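Local structure of Melibiose/raffinose/stachyose-binding protein MelE (Bacillus subtilis subsp. subtilis str. 168, 4R6H) at residues A[49-61]-A[325-339]. The protein binds melibiose, raffinose and stachyose as the solute-binding component of the MelEDC-MsmX ABC transporter, which imports these sugars. Residues are numbered along the deposited sequence; the frame is centred on the assembly and turned at random. Where two conformers were deposited one is given.
Sequences TFRKLAAAFEKEH and DFIAFMARPANAKQM
Helix 49-60, part of the beta-alpha-beta crossover helix between parallel strands 33-38 and 64-69 in one lobe of the two-lobed solute-binding protein, runs nearly antiparallel (160°) to helix 333-339 and crosses helix 325-331 at 116°. R332, the N-cap residue, makes the turn between these two helices. Aromatic packing fills one half of the interface: F326 points its edge at one face of F57, CD2 lying 3.6 Å from CG of F57, while F57 turns its own edge toward F329. With CG anti to the backbone N (chi1 178°), the F57 ring is carried across to F326; H61 ND1 lies over its other face. F57 CB makes a CH-pi contact over the F329 face, 4.0 Å from the centroid. Replacing F57 by alanine is likely to open a gap against F326 and F329 and leave the F326 edge without its aromatic face. Farther along, L53 is a knob among M330, N335, Q338 and M339, its CD1 3.8 Å from M330 CE. F50 meets F326 CE1 at its ring edge and the sulfurs of M330 and M339 obliquely; I37 and L68, from the strands beneath, also touch it. N335 ND2 lies over the other face of F329 and donates to F329 O (2.9 Å), which R332 N reaches from the opposite face of the carbonyl plane. At the exposed end, R332 grips E60 end-on in a salt bridge: NH2 reaches OE1 at 2.7 Å and NH1 reaches OE2 at 2.9 Å, each on a syn lone pair.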
loop_
_atom_site.group_PDB
_atom_site.type_symbol
_atom_site.label_atom_id
_atom_site.label_comp_id
_atom_site.label_asym_id
_atom_site.label_seq_id
_atom_site.Cartn_x
_atom_site.Cartn_y
_atom_site.Cartn_z
ATOM N N THR A 49 1.347 -20.073 2.884
ATOM C CA THR A 49 0.065 -20.144 3.498
ATOM C C THR A 49 -1.051 -20.263 2.449
ATOM O O THR A 49 -2.021 -20.982 2.674
ATOM C CB THR A 49 -0.175 -18.936 4.446
ATOM O OG1 THR A 49 0.798 -18.969 5.497
ATOM C CG2 THR A 49 -1.560 -18.952 5.052
ATOM N N PHE A 50 -0.939 -19.503 1.358
ATOM C CA PHE A 50 -1.903 -19.607 0.278
ATOM C C PHE A 50 -1.904 -21.037 -0.297
ATOM O O PHE A 50 -2.987 -21.610 -0.474
ATOM C CB PHE A 50 -1.639 -18.510 -0.758
ATOM C CG PHE A 50 -2.852 -18.059 -1.568
ATOM C CD1 PHE A 50 -4.077 -18.733 -1.532
ATOM C CD2 PHE A 50 -2.743 -16.963 -2.408
ATOM C CE1 PHE A 50 -5.137 -18.301 -2.299
ATOM C CE2 PHE A 50 -3.810 -16.529 -3.178
ATOM C CZ PHE A 50 -4.997 -17.213 -3.141
ATOM N N ARG A 51 -0.723 -21.644 -0.485
ATOM C CA ARG A 51 -0.662 -23.020 -0.953
ATOM C C ARG A 51 -1.292 -23.987 0.056
ATOM O O ARG A 51 -1.976 -24.907 -0.354
ATOM C CB ARG A 51 0.782 -23.436 -1.261
ATOM C CG ARG A 51 1.347 -22.726 -2.483
ATOM C CD ARG A 51 2.709 -23.275 -2.873
ATOM N NE ARG A 51 3.376 -22.388 -3.834
ATOM C CZ ARG A 51 4.411 -21.592 -3.549
ATOM N NH1 ARG A 51 4.953 -21.566 -2.321
ATOM N NH2 ARG A 51 4.934 -20.829 -4.508
ATOM N N LYS A 52 -1.087 -23.766 1.351
ATOM C CA LYS A 52 -1.658 -24.654 2.347
ATOM C C LYS A 52 -3.197 -24.536 2.320
ATOM O O LYS A 52 -3.906 -25.524 2.416
ATOM C CB LYS A 52 -1.020 -24.424 3.731
ATOM C CG LYS A 52 -1.816 -23.630 4.747
ATOM C CD LYS A 52 -2.433 -24.566 5.766
ATOM C CE LYS A 52 -1.570 -24.674 7.017
ATOM N NZ LYS A 52 -2.393 -24.987 8.203
ATOM N N LEU A 53 -3.730 -23.322 2.165
ATOM C CA LEU A 53 -5.148 -23.162 2.095
ATOM C C LEU A 53 -5.723 -23.755 0.800
ATOM O O LEU A 53 -6.806 -24.287 0.813
ATOM C CB LEU A 53 -5.530 -21.682 2.252
ATOM C CG LEU A 53 -5.385 -21.143 3.671
ATOM C CD1 LEU A 53 -5.581 -19.633 3.618
ATOM C CD2 LEU A 53 -6.350 -21.770 4.671
ATOM N N ALA A 54 -4.985 -23.629 -0.296
ATOM C CA ALA A 54 -5.397 -24.268 -1.563
ATOM C C ALA A 54 -5.447 -25.779 -1.385
ATOM O O ALA A 54 -6.419 -26.428 -1.813
ATOM C CB ALA A 54 -4.491 -23.895 -2.682
ATOM N N ALA A 55 -4.457 -26.344 -0.705
ATOM C CA ALA A 55 -4.483 -27.789 -0.436
ATOM C C ALA A 55 -5.689 -28.221 0.428
ATOM O O ALA A 55 -6.284 -29.290 0.209
ATOM C CB ALA A 55 -3.178 -28.223 0.179
ATOM N N ALA A 56 -6.054 -27.403 1.405
ATOM C CA ALA A 56 -7.199 -27.641 2.238
ATOM C C ALA A 56 -8.481 -27.542 1.440
ATOM O O ALA A 56 -9.415 -28.319 1.636
ATOM C CB ALA A 56 -7.202 -26.683 3.425
ATOM N N PHE A 57 -8.529 -26.603 0.499
ATOM C CA PHE A 57 -9.687 -26.527 -0.404
ATOM C C PHE A 57 -9.836 -27.808 -1.231
ATOM O O PHE A 57 -10.961 -28.302 -1.435
ATOM C CB PHE A 57 -9.532 -25.323 -1.318
ATOM C CG PHE A 57 -10.627 -25.153 -2.328
ATOM C CD1 PHE A 57 -11.803 -24.539 -1.998
ATOM C CD2 PHE A 57 -10.461 -25.617 -3.649
ATOM C CE1 PHE A 57 -12.799 -24.339 -2.953
ATOM C CE2 PHE A 57 -11.440 -25.422 -4.596
ATOM C CZ PHE A 57 -12.611 -24.792 -4.254
ATOM N N GLU A 58 -8.703 -28.309 -1.718
ATOM C CA GLU A 58 -8.679 -29.544 -2.522
ATOM C C GLU A 58 -9.188 -30.743 -1.719
ATOM O O GLU A 58 -9.820 -31.639 -2.314
ATOM C CB GLU A 58 -7.311 -29.825 -3.074
ATOM C CG GLU A 58 -6.881 -28.837 -4.148
ATOM C CD GLU A 58 -5.473 -29.055 -4.632
ATOM O OE1 GLU A 58 -4.765 -29.899 -4.050
ATOM O OE2 GLU A 58 -5.061 -28.378 -5.569
ATOM N N LYS A 59 -8.983 -30.769 -0.398
ATOM C CA LYS A 59 -9.527 -31.883 0.430
ATOM C C LYS A 59 -11.054 -31.932 0.409
ATOM O O LYS A 59 -11.653 -33.006 0.406
ATOM C CB LYS A 59 -9.026 -31.823 1.885
ATOM C CG LYS A 59 -7.580 -32.271 2.043
ATOM C CD LYS A 59 -6.965 -31.701 3.313
ATOM C CE LYS A 59 -5.515 -31.252 3.132
ATOM N NZ LYS A 59 -5.210 -29.964 3.836
ATOM N N GLU A 60 -11.677 -30.761 0.343
ATOM C CA GLU A 60 -13.111 -30.587 0.284
ATOM C C GLU A 60 -13.678 -30.709 -1.148
ATOM O O GLU A 60 -14.883 -30.825 -1.345
ATOM C CB GLU A 60 -13.418 -29.207 0.863
ATOM C CG GLU A 60 -14.708 -29.096 1.609
ATOM C CD GLU A 60 -14.852 -27.738 2.257
ATOM O OE1 GLU A 60 -15.740 -27.004 1.802
ATOM O OE2 GLU A 60 -14.093 -27.442 3.213
ATOM N N HIS A 61 -12.796 -30.658 -2.152
ATOM C CA HIS A 61 -13.193 -30.666 -3.567
ATOM C C HIS A 61 -12.260 -31.596 -4.335
ATOM O O HIS A 61 -11.283 -31.156 -4.927
ATOM C CB HIS A 61 -13.130 -29.265 -4.159
ATOM C CG HIS A 61 -14.160 -28.341 -3.625
ATOM N ND1 HIS A 61 -13.951 -27.545 -2.516
ATOM C CD2 HIS A 61 -15.416 -28.076 -4.051
ATOM C CE1 HIS A 61 -15.043 -26.836 -2.285
ATOM N NE2 HIS A 61 -15.948 -27.146 -3.196
ATOM N N ASP A 325 -16.741 -20.621 -5.230
ATOM C CA ASP A 325 -16.627 -21.556 -4.116
ATOM C C ASP A 325 -15.276 -21.326 -3.396
ATOM O O ASP A 325 -15.199 -21.386 -2.158
ATOM C CB ASP A 325 -16.667 -23.029 -4.564
ATOM C CG ASP A 325 -18.040 -23.507 -5.010
ATOM O OD1 ASP A 325 -19.073 -22.910 -4.683
ATOM O OD2 ASP A 325 -18.024 -24.534 -5.732
ATOM N N PHE A 326 -14.224 -21.036 -4.176
ATOM C CA PHE A 326 -12.908 -20.843 -3.586
ATOM C C PHE A 326 -12.889 -19.522 -2.757
ATOM O O PHE A 326 -12.306 -19.466 -1.657
ATOM C CB PHE A 326 -11.819 -20.822 -4.676
ATOM C CG PHE A 326 -10.425 -20.830 -4.120
ATOM C CD1 PHE A 326 -9.762 -19.653 -3.812
ATOM C CD2 PHE A 326 -9.789 -22.005 -3.870
ATOM C CE1 PHE A 326 -8.510 -19.685 -3.272
ATOM C CE2 PHE A 326 -8.526 -22.039 -3.325
ATOM C CZ PHE A 326 -7.885 -20.876 -3.005
ATOM N N ILE A 327 -13.477 -18.458 -3.311
ATOM C CA ILE A 327 -13.569 -17.198 -2.575
ATOM C C ILE A 327 -14.324 -17.433 -1.246
ATOM O O ILE A 327 -13.890 -16.975 -0.174
ATOM C CB ILE A 327 -14.239 -16.111 -3.427
ATOM C CG1 ILE A 327 -13.311 -15.666 -4.564
ATOM C CG2 ILE A 327 -14.623 -14.934 -2.547
ATOM C CD1 ILE A 327 -13.956 -14.735 -5.568
ATOM N N ALA A 328 -15.475 -18.117 -1.319
ATOM C CA ALA A 328 -16.251 -18.385 -0.102
ATOM C C ALA A 328 -15.446 -19.172 0.927
ATOM O O ALA A 328 -15.554 -18.923 2.130
ATOM C CB ALA A 328 -17.561 -19.092 -0.428
ATOM N N PHE A 329 -14.641 -20.120 0.454
ATOM C CA PHE A 329 -13.781 -20.899 1.302
ATOM C C PHE A 329 -12.760 -19.964 1.980
ATOM O O PHE A 329 -12.519 -20.067 3.177
ATOM C CB PHE A 329 -13.089 -22.003 0.484
ATOM C CG PHE A 329 -12.067 -22.770 1.245
ATOM C CD1 PHE A 329 -10.760 -22.345 1.254
ATOM C CD2 PHE A 329 -12.385 -23.956 1.905
ATOM C CE1 PHE A 329 -9.780 -23.024 1.973
ATOM C CE2 PHE A 329 -11.416 -24.656 2.603
ATOM C CZ PHE A 329 -10.102 -24.196 2.617
ATOM N N MET A 330 -12.096 -19.127 1.197
ATOM C CA MET A 330 -11.100 -18.196 1.743
ATOM C C MET A 330 -11.689 -17.218 2.781
ATOM O O MET A 330 -10.987 -16.808 3.727
ATOM C CB MET A 330 -10.440 -17.421 0.602
ATOM C CG MET A 330 -9.503 -18.268 -0.241
ATOM S SD MET A 330 -8.064 -18.953 0.570
ATOM C CE MET A 330 -7.088 -17.477 0.890
ATOM N N ALA A 331 -12.978 -16.902 2.621
ATOM C CA ALA A 331 -13.690 -15.954 3.485
ATOM C C ALA A 331 -14.157 -16.560 4.803
ATOM O O ALA A 331 -14.574 -15.819 5.704
ATOM C CB ALA A 331 -14.883 -15.356 2.752
ATOM N N ARG A 332 -14.132 -17.872 4.927
ATOM C CA ARG A 332 -14.468 -18.505 6.229
ATOM C C ARG A 332 -13.516 -17.905 7.289
ATOM O O ARG A 332 -12.319 -17.806 7.051
ATOM C CB ARG A 332 -14.288 -20.006 6.157
ATOM C CG ARG A 332 -15.245 -20.687 5.211
ATOM C CD ARG A 332 -14.963 -22.181 5.261
ATOM N NE ARG A 332 -15.767 -22.870 4.269
ATOM C CZ ARG A 332 -15.574 -24.120 3.870
ATOM N NH1 ARG A 332 -14.632 -24.862 4.397
ATOM N NH2 ARG A 332 -16.410 -24.650 2.969
ATOM N N PRO A 333 -14.028 -17.553 8.472
ATOM C CA PRO A 333 -13.174 -16.818 9.413
ATOM C C PRO A 333 -11.829 -17.465 9.771
ATOM O O PRO A 333 -10.819 -16.775 9.824
ATOM C CB PRO A 333 -14.050 -16.707 10.668
ATOM C CG PRO A 333 -15.450 -16.788 10.155
ATOM C CD PRO A 333 -15.425 -17.648 8.916
ATOM N N ALA A 334 -11.763 -18.767 9.993
ATOM C CA ALA A 334 -10.490 -19.367 10.334
ATOM C C ALA A 334 -9.513 -19.243 9.201
ATOM O O ALA A 334 -8.328 -18.974 9.423
ATOM C CB ALA A 334 -10.624 -20.832 10.723
ATOM N N ASN A 335 -10.001 -19.446 7.963
ATOM C CA ASN A 335 -9.131 -19.300 6.799
ATOM C C ASN A 335 -8.700 -17.848 6.547
ATOM O O ASN A 335 -7.530 -17.571 6.236
ATOM C CB ASN A 335 -9.799 -19.871 5.558
ATOM C CG ASN A 335 -10.066 -21.369 5.682
ATOM O OD1 ASN A 335 -9.354 -22.063 6.394
ATOM N ND2 ASN A 335 -11.061 -21.864 4.976
ATOM N N ALA A 336 -9.631 -16.936 6.687
ATOM C CA ALA A 336 -9.318 -15.517 6.479
ATOM C C ALA A 336 -8.344 -15.029 7.513
ATOM O O ALA A 336 -7.446 -14.250 7.195
ATOM C CB ALA A 336 -10.573 -14.676 6.489
ATOM N N LYS A 337 -8.466 -15.520 8.741
ATOM C CA LYS A 337 -7.525 -15.130 9.800
ATOM C C LYS A 337 -6.123 -15.636 9.495
ATOM O O LYS A 337 -5.121 -14.900 9.574
ATOM C CB LYS A 337 -8.021 -15.651 11.164
ATOM C CG LYS A 337 -7.151 -15.286 12.359
ATOM C CD LYS A 337 -7.803 -15.819 13.628
ATOM C CE LYS A 337 -7.078 -15.398 14.889
ATOM N NZ LYS A 337 -5.769 -16.069 15.061
ATOM N N GLN A 338 -6.035 -16.910 9.099
ATOM C CA GLN A 338 -4.772 -17.512 8.744
ATOM C C GLN A 338 -4.064 -16.795 7.600
ATOM O O GLN A 338 -2.874 -16.440 7.666
ATOM C CB GLN A 338 -4.970 -19.002 8.464
ATOM C CG GLN A 338 -3.702 -19.736 8.141
ATOM C CD GLN A 338 -3.962 -21.204 7.873
ATOM O OE1 GLN A 338 -5.076 -21.672 8.037
ATOM N NE2 GLN A 338 -2.941 -21.904 7.413
ATOM N N MET A 339 -4.808 -16.565 6.519
ATOM C CA MET A 339 -4.215 -15.885 5.381
ATOM C C MET A 339 -3.777 -14.457 5.734
ATOM O O MET A 339 -2.680 -14.053 5.399
ATOM C CB MET A 339 -5.161 -15.903 4.195
ATOM C CG MET A 339 -4.573 -15.446 2.888
ATOM S SD MET A 339 -3.348 -16.593 2.192
ATOM C CE MET A 339 -1.800 -15.745 2.495
#